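Local coordinates for putative polyphosphate kinase 2 (Pseudomonas aeruginosa PAO1, PDB 3CZP), which uses inorganic polyphosphate as phosphate donor to convert AMP to ADP, and less efficiently GMP to GDP, with magnesium as cofactor, at residues 111-119 / 191-199; 149-160 / 208-216. All blocks are in the same frame, centred on the assembly; numbering follows the deposited sequence.

Contact 1. Residues 111-119 / 191-199; sequences YSQMLYARV and RFVHYGERV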
loop_
_atom_site.group_PDB
_atom_site.type_symbol
_atom_site.label_atom_id
_atom_site.label_comp_id
_atom_site.label_asym_id
_atom_site.label_seq_id
_atom_site.Cartn_x
_atom_site.Cartn_y
_atom_site.Cartn_z
ATOM N N TYR A 111 -10.281 2.272 20.807
ATOM C CA TYR A 111 -11.158 2.563 21.939
ATOM C C TYR A 111 -12.630 2.353 21.683
ATOM O O TYR A 111 -13.312 1.738 22.504
ATOM C CB TYR A 111 -10.911 3.972 22.431
ATOM C CG TYR A 111 -9.522 4.151 22.931
ATOM C CD1 TYR A 111 -9.081 3.446 24.053
ATOM C CD2 TYR A 111 -8.635 4.968 22.298
ATOM C CE1 TYR A 111 -7.806 3.570 24.531
ATOM C CE2 TYR A 111 -7.351 5.093 22.760
ATOM C CZ TYR A 111 -6.948 4.412 23.924
ATOM O OH TYR A 111 -5.638 4.535 24.413
ATOM N N SER A 112 -13.128 2.824 20.549
ATOM C CA SER A 112 -14.515 2.583 20.157
ATOM C C SER A 112 -14.737 1.088 20.077
ATOM O O SER A 112 -15.719 0.579 20.555
ATOM C CB SER A 112 -14.865 3.217 18.806
ATOM O OG SER A 112 -14.241 4.475 18.646
ATOM N N GLN A 113 -13.814 0.376 19.447
ATOM C CA GLN A 113 -13.928 -1.065 19.346
ATOM C C GLN A 113 -14.067 -1.759 20.706
ATOM O O GLN A 113 -15.059 -2.479 20.922
ATOM C CB GLN A 113 -12.742 -1.632 18.565
ATOM C CG GLN A 113 -12.704 -1.217 17.060
ATOM C CD GLN A 113 -11.658 -1.990 16.291
ATOM O OE1 GLN A 113 -10.622 -2.357 16.847
ATOM N NE2 GLN A 113 -11.904 -2.209 14.992
HETATM N N MSE A 114 -13.116 -1.534 21.626
HETATM C CA MSE A 114 -13.152 -2.180 22.972
HETATM C C MSE A 114 -14.346 -1.753 23.887
HETATM O O MSE A 114 -14.929 -2.584 24.564
HETATM C CB MSE A 114 -11.789 -2.018 23.668
HETATM C CG MSE A 114 -11.551 -0.734 24.344
HETATM SE SE MSE A 114 -9.795 -0.525 25.115
HETATM C CE MSE A 114 -8.620 -0.491 23.482
ATOM N N LEU A 115 -14.755 -0.475 23.835
ATOM C CA LEU A 115 -15.888 0.023 24.613
ATOM C C LEU A 115 -17.170 -0.541 24.080
ATOM O O LEU A 115 -18.011 -1.009 24.835
ATOM C CB LEU A 115 -15.945 1.564 24.592
ATOM C CG LEU A 115 -14.846 2.188 25.437
ATOM C CD1 LEU A 115 -14.784 3.697 25.174
ATOM C CD2 LEU A 115 -15.068 1.902 26.935
ATOM N N TYR A 116 -17.342 -0.505 22.764
ATOM C CA TYR A 116 -18.555 -1.101 22.175
ATOM C C TYR A 116 -18.648 -2.589 22.525
ATOM O O TYR A 116 -19.703 -3.080 22.942
ATOM C CB TYR A 116 -18.570 -0.842 20.678
ATOM C CG TYR A 116 -19.623 -1.616 19.924
ATOM C CD1 TYR A 116 -20.972 -1.203 19.915
ATOM C CD2 TYR A 116 -19.284 -2.801 19.236
ATOM C CE1 TYR A 116 -21.943 -1.947 19.212
ATOM C CE2 TYR A 116 -20.248 -3.557 18.549
ATOM C CZ TYR A 116 -21.566 -3.126 18.537
ATOM O OH TYR A 116 -22.490 -3.856 17.822
ATOM N N ALA A 117 -17.536 -3.294 22.385
ATOM C CA ALA A 117 -17.492 -4.731 22.600
ATOM C C ALA A 117 -17.920 -5.113 24.049
ATOM O O ALA A 117 -18.778 -6.021 24.286
ATOM C CB ALA A 117 -16.055 -5.293 22.230
ATOM N N ARG A 118 -17.454 -4.315 24.998
ATOM C CA ARG A 118 -17.731 -4.545 26.433
ATOM C C ARG A 118 -19.144 -4.135 26.786
ATOM O O ARG A 118 -19.880 -4.920 27.383
ATOM C CB ARG A 118 -16.688 -3.830 27.264
ATOM C CG ARG A 118 -16.643 -4.151 28.715
ATOM C CD ARG A 118 -16.309 -5.566 28.904
ATOM N NE ARG A 118 -16.427 -5.991 30.252
ATOM C CZ ARG A 118 -17.439 -6.710 30.737
ATOM N NH1 ARG A 118 -18.491 -7.035 29.970
ATOM N NH2 ARG A 118 -17.390 -7.078 32.021
ATOM N N VAL A 119 -19.562 -2.945 26.350
ATOM C CA VAL A 119 -20.885 -2.442 26.656
ATOM C C VAL A 119 -21.954 -3.387 26.100
ATOM O O VAL A 119 -22.957 -3.625 26.739
ATOM C CB VAL A 119 -21.113 -1.000 26.132
ATOM C CG1 VAL A 119 -22.617 -0.620 26.200
ATOM C CG2 VAL A 119 -20.209 0.025 26.926
ATOM N N ARG A 191 -23.121 2.458 31.361
ATOM C CA ARG A 191 -22.052 1.475 31.206
ATOM C C ARG A 191 -20.918 1.996 30.395
ATOM O O ARG A 191 -19.767 1.728 30.710
ATOM C CB ARG A 191 -22.566 0.150 30.620
ATOM C CG ARG A 191 -23.605 -0.476 31.512
ATOM C CD ARG A 191 -24.144 -1.761 30.920
ATOM N NE ARG A 191 -23.051 -2.719 30.788
ATOM C CZ ARG A 191 -22.983 -3.692 29.888
ATOM N NH1 ARG A 191 -21.923 -4.521 29.868
ATOM N NH2 ARG A 191 -23.975 -3.820 29.004
ATOM N N PHE A 192 -21.237 2.762 29.352
ATOM C CA PHE A 192 -20.239 3.385 28.534
ATOM C C PHE A 192 -19.276 4.270 29.350
ATOM O O PHE A 192 -18.031 4.244 29.134
ATOM C CB PHE A 192 -20.910 4.247 27.490
ATOM C CG PHE A 192 -20.026 4.575 26.343
ATOM C CD1 PHE A 192 -19.830 3.646 25.336
ATOM C CD2 PHE A 192 -19.357 5.814 26.287
ATOM C CE1 PHE A 192 -19.018 3.948 24.272
ATOM C CE2 PHE A 192 -18.554 6.127 25.237
ATOM C CZ PHE A 192 -18.378 5.200 24.207
ATOM N N VAL A 193 -19.852 5.056 30.250
ATOM C CA VAL A 193 -19.055 5.981 31.031
ATOM C C VAL A 193 -18.319 5.240 32.141
ATOM O O VAL A 193 -17.237 5.651 32.518
ATOM C CB VAL A 193 -19.836 7.201 31.585
ATOM C CG1 VAL A 193 -20.206 8.213 30.425
ATOM C CG2 VAL A 193 -21.027 6.777 32.427
ATOM N N HIS A 194 -18.895 4.163 32.667
ATOM C CA HIS A 194 -18.211 3.281 33.651
ATOM C C HIS A 194 -16.945 2.673 33.076
ATOM O O HIS A 194 -15.835 2.783 33.628
ATOM C CB HIS A 194 -19.191 2.199 34.151
ATOM C CG HIS A 194 -18.549 1.083 34.906
ATOM N ND1 HIS A 194 -18.200 1.182 36.233
ATOM C CD2 HIS A 194 -18.220 -0.174 34.519
ATOM C CE1 HIS A 194 -17.677 0.031 36.632
ATOM N NE2 HIS A 194 -17.702 -0.817 35.613
ATOM N N TYR A 195 -17.074 2.072 31.907
ATOM C CA TYR A 195 -15.902 1.531 31.232
ATOM C C TYR A 195 -14.967 2.628 30.682
ATOM O O TYR A 195 -13.738 2.463 30.727
ATOM C CB TYR A 195 -16.303 0.527 30.140
ATOM C CG TYR A 195 -16.891 -0.723 30.720
ATOM C CD1 TYR A 195 -16.119 -1.543 31.558
ATOM C CD2 TYR A 195 -18.213 -1.099 30.453
ATOM C CE1 TYR A 195 -16.660 -2.706 32.129
ATOM C CE2 TYR A 195 -18.744 -2.241 31.022
ATOM C CZ TYR A 195 -17.966 -3.035 31.825
ATOM O OH TYR A 195 -18.483 -4.144 32.368
ATOM N N GLY A 196 -15.545 3.719 30.153
ATOM C CA GLY A 196 -14.753 4.874 29.703
ATOM C C GLY A 196 -13.827 5.379 30.814
ATOM O O GLY A 196 -12.627 5.646 30.597
ATOM N N GLU A 197 -14.323 5.398 32.033
ATOM C CA GLU A 197 -13.469 5.783 33.138
ATOM C C GLU A 197 -12.235 4.903 33.331
ATOM O O GLU A 197 -11.116 5.408 33.617
ATOM C CB GLU A 197 -14.279 5.868 34.417
ATOM C CG GLU A 197 -13.476 6.402 35.574
ATOM C CD GLU A 197 -14.385 7.127 36.538
ATOM O OE1 GLU A 197 -15.085 6.410 37.246
ATOM O OE2 GLU A 197 -14.465 8.381 36.528
ATOM N N ARG A 198 -12.445 3.587 33.223
ATOM C CA ARG A 198 -11.393 2.595 33.370
ATOM C C ARG A 198 -10.399 2.680 32.215
ATOM O O ARG A 198 -9.199 2.726 32.435
ATOM C CB ARG A 198 -12.027 1.199 33.440
ATOM C CG ARG A 198 -11.083 0.071 33.747
ATOM C CD ARG A 198 -11.807 -1.285 33.792
ATOM N NE ARG A 198 -12.836 -1.154 34.803
ATOM C CZ ARG A 198 -12.953 -1.832 35.933
ATOM N NH1 ARG A 198 -12.130 -2.838 36.230
ATOM N NH2 ARG A 198 -13.963 -1.503 36.774
ATOM N N VAL A 199 -10.900 2.762 30.984
ATOM C CA VAL A 199 -10.031 2.998 29.809
ATOM C C VAL A 199 -9.193 4.243 29.881
ATOM O O VAL A 199 -7.971 4.194 29.649
ATOM C CB VAL A 199 -10.875 2.981 28.471
ATOM C CG1 VAL A 199 -10.080 3.384 27.313
ATOM C CG2 VAL A 199 -11.465 1.542 28.231
#
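Leu-115 enters helix 191-199 as a knob, in a hole made by Phe-192, Tyr-195, Gly-196 and Val-199. Its CD2 lies 3.7 Å from Tyr-195 CB and equally close to the backbone N of Gly-196. Its CB and CD1 meet the far end of the Phe-192 ring, CB at 3.9 Å from CE1. Val-119 CG2 rests 3.7 Å from Phe-192 CA. At the other end Tyr-111 CD1 meets Val-199 CG1 at 3.4 Å, and the selenium of selenomethionine Met-114 touches CG2 of the same valine.

The Tyr-195 ring lies between two side chains. Arg-118 CG sits over one face in a CH-pi contact, 3.5 Å from the ring centroid, and His-194 CD2 covers the opposite face. Arg-118 bends at chi2 (63°), which brings one face of its guanidinium over Tyr-195 OH; the guanidinium and ring planes are 37° apart.

Outward, Leu-128 of helix 125-144 packs on Met-114, Arg-118 and Tyr-195. Trp-183 meets the Phe-192 ring edge-to-face, and Glu-139 takes the Tyr-111 hydroxyl. The segment axes approach to 9.7 Å, with 132° between their N-to-C directions. Leu-115 gives this helix pair a single knob-into-hole contact, within the first PPK2 domain, a P-loop NTPase-type alpha/beta fold.

Contact 2. Residues 149-160 / 208-216; sequences LFKFWFHLSKKQ and APWYVVEGA. With ACT (acetate ion), chain E.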
loop_
_atom_site.group_PDB
_atom_site.type_symbol
_atom_site.label_atom_id
_atom_site.label_comp_id
_atom_site.label_asym_id
_atom_site.label_seq_id
_atom_site.Cartn_x
_atom_site.Cartn_y
_atom_site.Cartn_z
ATOM N N LEU A 149 0.497 12.435 19.572
ATOM C CA LEU A 149 -0.740 11.717 19.729
ATOM C C LEU A 149 -1.665 12.470 20.659
ATOM O O LEU A 149 -1.387 12.663 21.863
ATOM C CB LEU A 149 -0.470 10.331 20.310
ATOM C CG LEU A 149 -1.738 9.524 20.646
ATOM C CD1 LEU A 149 -2.595 9.267 19.399
ATOM C CD2 LEU A 149 -1.379 8.207 21.268
ATOM N N PHE A 150 -2.758 12.934 20.111
ATOM C CA PHE A 150 -3.817 13.569 20.881
ATOM C C PHE A 150 -4.987 12.597 21.037
ATOM O O PHE A 150 -5.368 11.943 20.059
ATOM C CB PHE A 150 -4.333 14.793 20.115
ATOM C CG PHE A 150 -3.334 15.901 19.973
ATOM C CD1 PHE A 150 -3.250 16.919 20.954
ATOM C CD2 PHE A 150 -2.538 16.004 18.832
ATOM C CE1 PHE A 150 -2.365 17.970 20.789
ATOM C CE2 PHE A 150 -1.641 17.031 18.701
ATOM C CZ PHE A 150 -1.548 18.008 19.674
ATOM N N LYS A 151 -5.610 12.528 22.223
ATOM C CA LYS A 151 -6.863 11.774 22.394
ATOM C C LYS A 151 -7.967 12.672 23.032
ATOM O O LYS A 151 -7.820 13.174 24.138
ATOM C CB LYS A 151 -6.640 10.525 23.236
ATOM C CG LYS A 151 -5.435 9.697 22.827
ATOM C CD LYS A 151 -5.369 8.460 23.603
ATOM C CE LYS A 151 -4.304 8.527 24.690
ATOM N NZ LYS A 151 -4.459 7.340 25.383
ATOM N N PHE A 152 -9.089 12.814 22.339
ATOM C CA PHE A 152 -10.136 13.670 22.803
ATOM C C PHE A 152 -11.344 12.841 23.085
ATOM O O PHE A 152 -11.816 12.063 22.231
ATOM C CB PHE A 152 -10.471 14.797 21.807
ATOM C CG PHE A 152 -9.381 15.771 21.598
ATOM C CD1 PHE A 152 -9.137 16.795 22.500
ATOM C CD2 PHE A 152 -8.596 15.702 20.450
ATOM C CE1 PHE A 152 -8.107 17.701 22.257
ATOM C CE2 PHE A 152 -7.600 16.635 20.190
ATOM C CZ PHE A 152 -7.340 17.597 21.081
ATOM N N TRP A 153 -11.849 13.028 24.290
ATOM C CA TRP A 153 -13.110 12.480 24.720
ATOM C C TRP A 153 -14.140 13.602 24.863
ATOM O O TRP A 153 -14.070 14.416 25.771
ATOM C CB TRP A 153 -12.931 11.745 26.063
ATOM C CG TRP A 153 -14.239 11.207 26.648
ATOM C CD1 TRP A 153 -15.210 11.919 27.243
ATOM C CD2 TRP A 153 -14.667 9.854 26.671
ATOM N NE1 TRP A 153 -16.256 11.106 27.606
ATOM C CE2 TRP A 153 -15.929 9.823 27.274
ATOM C CE3 TRP A 153 -14.111 8.657 26.223
ATOM C CZ2 TRP A 153 -16.606 8.646 27.500
ATOM C CZ3 TRP A 153 -14.818 7.483 26.430
ATOM C CH2 TRP A 153 -16.025 7.488 27.053
ATOM N N PHE A 154 -15.088 13.620 23.940
ATOM C CA PHE A 154 -16.193 14.549 23.905
ATOM C C PHE A 154 -17.287 14.071 24.851
ATOM O O PHE A 154 -17.820 12.951 24.681
ATOM C CB PHE A 154 -16.739 14.648 22.472
ATOM C CG PHE A 154 -15.789 15.335 21.523
ATOM C CD1 PHE A 154 -15.964 16.669 21.178
ATOM C CD2 PHE A 154 -14.656 14.676 21.044
ATOM C CE1 PHE A 154 -15.050 17.315 20.365
ATOM C CE2 PHE A 154 -13.760 15.325 20.178
ATOM C CZ PHE A 154 -13.955 16.621 19.851
ATOM N N HIS A 155 -17.599 14.886 25.856
ATOM C CA HIS A 155 -18.460 14.454 26.931
ATOM C C HIS A 155 -19.810 15.166 26.982
ATOM O O HIS A 155 -19.890 16.359 26.742
ATOM C CB HIS A 155 -17.790 14.711 28.275
ATOM C CG HIS A 155 -18.447 13.981 29.386
ATOM N ND1 HIS A 155 -18.606 12.612 29.379
ATOM C CD2 HIS A 155 -19.036 14.425 30.521
ATOM C CE1 HIS A 155 -19.230 12.243 30.481
ATOM N NE2 HIS A 155 -19.509 13.327 31.184
ATOM N N LEU A 156 -20.841 14.420 27.400
ATOM C CA LEU A 156 -22.065 15.000 27.911
ATOM C C LEU A 156 -22.417 14.225 29.144
ATOM O O LEU A 156 -22.091 13.051 29.265
ATOM C CB LEU A 156 -23.220 14.906 26.906
ATOM C CG LEU A 156 -23.179 15.627 25.548
ATOM C CD1 LEU A 156 -24.364 15.138 24.670
ATOM C CD2 LEU A 156 -23.155 17.151 25.722
ATOM N N SER A 157 -23.073 14.893 30.076
ATOM C CA SER A 157 -23.654 14.209 31.215
ATOM C C SER A 157 -24.939 13.544 30.782
ATOM O O SER A 157 -25.496 13.804 29.721
ATOM C CB SER A 157 -23.887 15.145 32.412
ATOM O OG SER A 157 -24.894 16.075 32.117
ATOM N N LYS A 158 -25.403 12.671 31.657
ATOM C CA LYS A 158 -26.613 11.921 31.392
ATOM C C LYS A 158 -27.767 12.857 31.078
ATOM O O LYS A 158 -28.459 12.657 30.088
ATOM C CB LYS A 158 -26.928 11.044 32.585
ATOM C CG LYS A 158 -27.945 9.967 32.312
ATOM C CD LYS A 158 -27.967 9.039 33.469
ATOM C CE LYS A 158 -29.002 7.905 33.312
ATOM N NZ LYS A 158 -28.563 6.800 32.417
ATOM N N LYS A 159 -27.927 13.878 31.930
ATOM C CA LYS A 159 -28.933 14.947 31.810
ATOM C C LYS A 159 -28.803 15.726 30.509
ATOM O O LYS A 159 -29.802 16.078 29.888
ATOM C CB LYS A 159 -28.796 15.943 32.975
ATOM C CG LYS A 159 -29.821 15.784 34.061
ATOM C CD LYS A 159 -29.755 16.924 35.104
ATOM C CE LYS A 159 -30.168 16.434 36.514
ATOM N NZ LYS A 159 -31.167 15.329 36.460
ATOM N N GLN A 160 -27.559 16.000 30.115
ATOM C CA GLN A 160 -27.279 16.741 28.873
ATOM C C GLN A 160 -27.598 15.840 27.682
ATOM O O GLN A 160 -28.291 16.253 26.782
ATOM C CB GLN A 160 -25.819 17.210 28.823
ATOM C CG GLN A 160 -25.491 18.470 29.670
ATOM C CD GLN A 160 -23.986 18.703 29.839
ATOM O OE1 GLN A 160 -23.177 17.788 29.726
ATOM N NE2 GLN A 160 -23.619 19.937 30.104
ATOM N N ALA A 208 0.972 11.094 26.089
ATOM C CA ALA A 208 -0.225 10.994 25.282
ATOM C C ALA A 208 -1.466 11.039 26.231
ATOM O O ALA A 208 -2.031 10.007 26.608
ATOM C CB ALA A 208 -0.178 9.746 24.431
ATOM N N PRO A 209 -1.825 12.265 26.686
ATOM C CA PRO A 209 -2.929 12.473 27.616
ATOM C C PRO A 209 -4.288 12.257 26.960
ATOM O O PRO A 209 -4.428 12.427 25.748
ATOM C CB PRO A 209 -2.782 13.942 27.994
ATOM C CG PRO A 209 -1.451 14.351 27.515
ATOM C CD PRO A 209 -1.150 13.533 26.367
ATOM N N TRP A 210 -5.297 11.952 27.771
ATOM C CA TRP A 210 -6.679 12.072 27.311
ATOM C C TRP A 210 -7.130 13.477 27.661
ATOM O O TRP A 210 -6.897 13.949 28.795
ATOM C CB TRP A 210 -7.606 11.063 28.013
ATOM C CG TRP A 210 -7.708 9.787 27.337
ATOM C CD1 TRP A 210 -7.036 8.646 27.642
ATOM C CD2 TRP A 210 -8.523 9.495 26.212
ATOM N NE1 TRP A 210 -7.401 7.642 26.779
ATOM C CE2 TRP A 210 -8.324 8.138 25.897
ATOM C CE3 TRP A 210 -9.415 10.250 25.434
ATOM C CZ2 TRP A 210 -8.958 7.529 24.833
ATOM C CZ3 TRP A 210 -10.075 9.622 24.376
ATOM C CH2 TRP A 210 -9.829 8.298 24.075
ATOM N N TYR A 211 -7.867 14.095 26.751
ATOM C CA TYR A 211 -8.450 15.417 27.033
ATOM C C TYR A 211 -9.968 15.237 27.012
ATOM O O TYR A 211 -10.526 14.895 25.989
ATOM C CB TYR A 211 -7.982 16.415 25.983
ATOM C CG TYR A 211 -6.473 16.648 25.938
ATOM C CD1 TYR A 211 -5.872 17.461 26.847
ATOM C CD2 TYR A 211 -5.678 16.030 24.987
ATOM C CE1 TYR A 211 -4.509 17.684 26.829
ATOM C CE2 TYR A 211 -4.325 16.251 24.937
ATOM C CZ TYR A 211 -3.751 17.081 25.887
ATOM O OH TYR A 211 -2.376 17.350 25.871
ATOM N N VAL A 212 -10.609 15.444 28.166
ATOM C CA VAL A 212 -12.054 15.344 28.300
ATOM C C VAL A 212 -12.643 16.737 28.066
ATOM O O VAL A 212 -12.366 17.691 28.799
ATOM C CB VAL A 212 -12.487 14.780 29.667
ATOM C CG1 VAL A 212 -14.031 14.721 29.751
ATOM C CG2 VAL A 212 -11.838 13.393 29.919
ATOM N N VAL A 213 -13.385 16.873 26.986
ATOM C CA VAL A 213 -13.904 18.185 26.583
ATOM C C VAL A 213 -15.408 18.150 26.667
ATOM O O VAL A 213 -16.033 17.330 25.981
ATOM C CB VAL A 213 -13.498 18.507 25.123
ATOM C CG1 VAL A 213 -13.991 19.951 24.715
ATOM C CG2 VAL A 213 -11.958 18.365 24.952
ATOM N N GLU A 214 -15.993 19.006 27.502
ATOM C CA GLU A 214 -17.443 19.102 27.588
ATOM C C GLU A 214 -18.056 19.574 26.255
ATOM O O GLU A 214 -17.680 20.614 25.700
ATOM C CB GLU A 214 -17.868 20.040 28.736
ATOM C CG GLU A 214 -19.378 19.979 28.964
ATOM C CD GLU A 214 -19.855 20.742 30.198
ATOM O OE1 GLU A 214 -18.994 21.261 30.956
ATOM O OE2 GLU A 214 -21.103 20.800 30.405
ATOM N N GLY A 215 -19.009 18.807 25.741
ATOM C CA GLY A 215 -19.501 19.031 24.393
ATOM C C GLY A 215 -20.826 19.753 24.255
ATOM O O GLY A 215 -21.377 19.852 23.147
ATOM N N ALA A 216 -21.344 20.276 25.356
ATOM C CA ALA A 216 -22.671 20.846 25.369
ATOM C C ALA A 216 -22.633 22.178 24.624
ATOM O O ALA A 216 -23.551 22.478 23.895
ATOM C CB ALA A 216 -23.179 20.996 26.803
HETATM C C ACT E . 0.483 15.763 23.734
HETATM O O ACT E . -0.261 16.768 23.805
HETATM O OXT ACT E . -0.034 14.793 23.145
HETATM C CH3 ACT E . 1.872 15.713 24.333
#
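The Trp-210 indole carries Lys-151 CB over one face, 3.6 Å from the centroid of its six-membered ring, a CH-pi contact. Its edge meets the backbone of the facing strand at Phe-152 C and Trp-153 N. The lysine chain crosses the indole at about a right angle. A bend at chi3 (-104°) takes it past the ring, and NZ is held by a salt bridge to Glu-139 and by Thr-203 O. Trp-210 NE1 turns to Thr-203 OG1.

On the sheet's other face, the Phe-152 and Tyr-211 rings meet obliquely, planes 33° apart. Tyr-211 OH donates to acetate O at 3.0 Å, and acetate OXT lies over a face of the Phe-150 ring. The acetate is probably from the crystallisation liquor.

Five backbone hydrogen bonds join the parallel segments, the first from Tyr-211 N to Lys-151 O (2.8 Å) and the last from Gly-215 N, just past the strand, to His-155 O. Gln-160 NE2 gives a nearly straight bond (170°) to Glu-214 OE2, 2.7 Å long, with the acceptor in its amide plane. Gln-160 OE1 accepts from Ser-157 N at 2.9 Å, and Gln-160 N gives a weak bond back to Ser-157 OG, a capping box starting helix 158-163.

Within this chain 210-214 is an edge strand of the five-stranded parallel sheet (order 2-3-1-4-5) of the P-loop NTPase-type fold. Strand 44-50 pairs with the other edge of 148-155. Helix 186-203 covers the Trp-153 and Trp-210 face, and helix 218-238 the Phe-152 and Tyr-211 face.

How the contacts relate
Contact 1 and contact 2 lie about 14 Å apart between centres, within the same PPK2 domain. Contact 1 joins two helices, and contact 2 joins two strands of the sheet they pack against. Their segments alternate along the chain, with helix 186-203 leading directly to strand 210-214. The layers touch mainly through aromatic side chains. Phe-192 CE2 lies 3.4 Å from Trp-153 CH2, and Gly-196 CA is 3.9 Å from that same carbon. Tyr-111 meets Trp-210 edge-to-face, and its OH probably hydrogen-bonds Lys-151 NZ at 3.2 Å. Glu-139 binds both of these polar groups. This N-terminal domain seems catalytically inactive and might serve dimerization, although neither contact touches the other subunit.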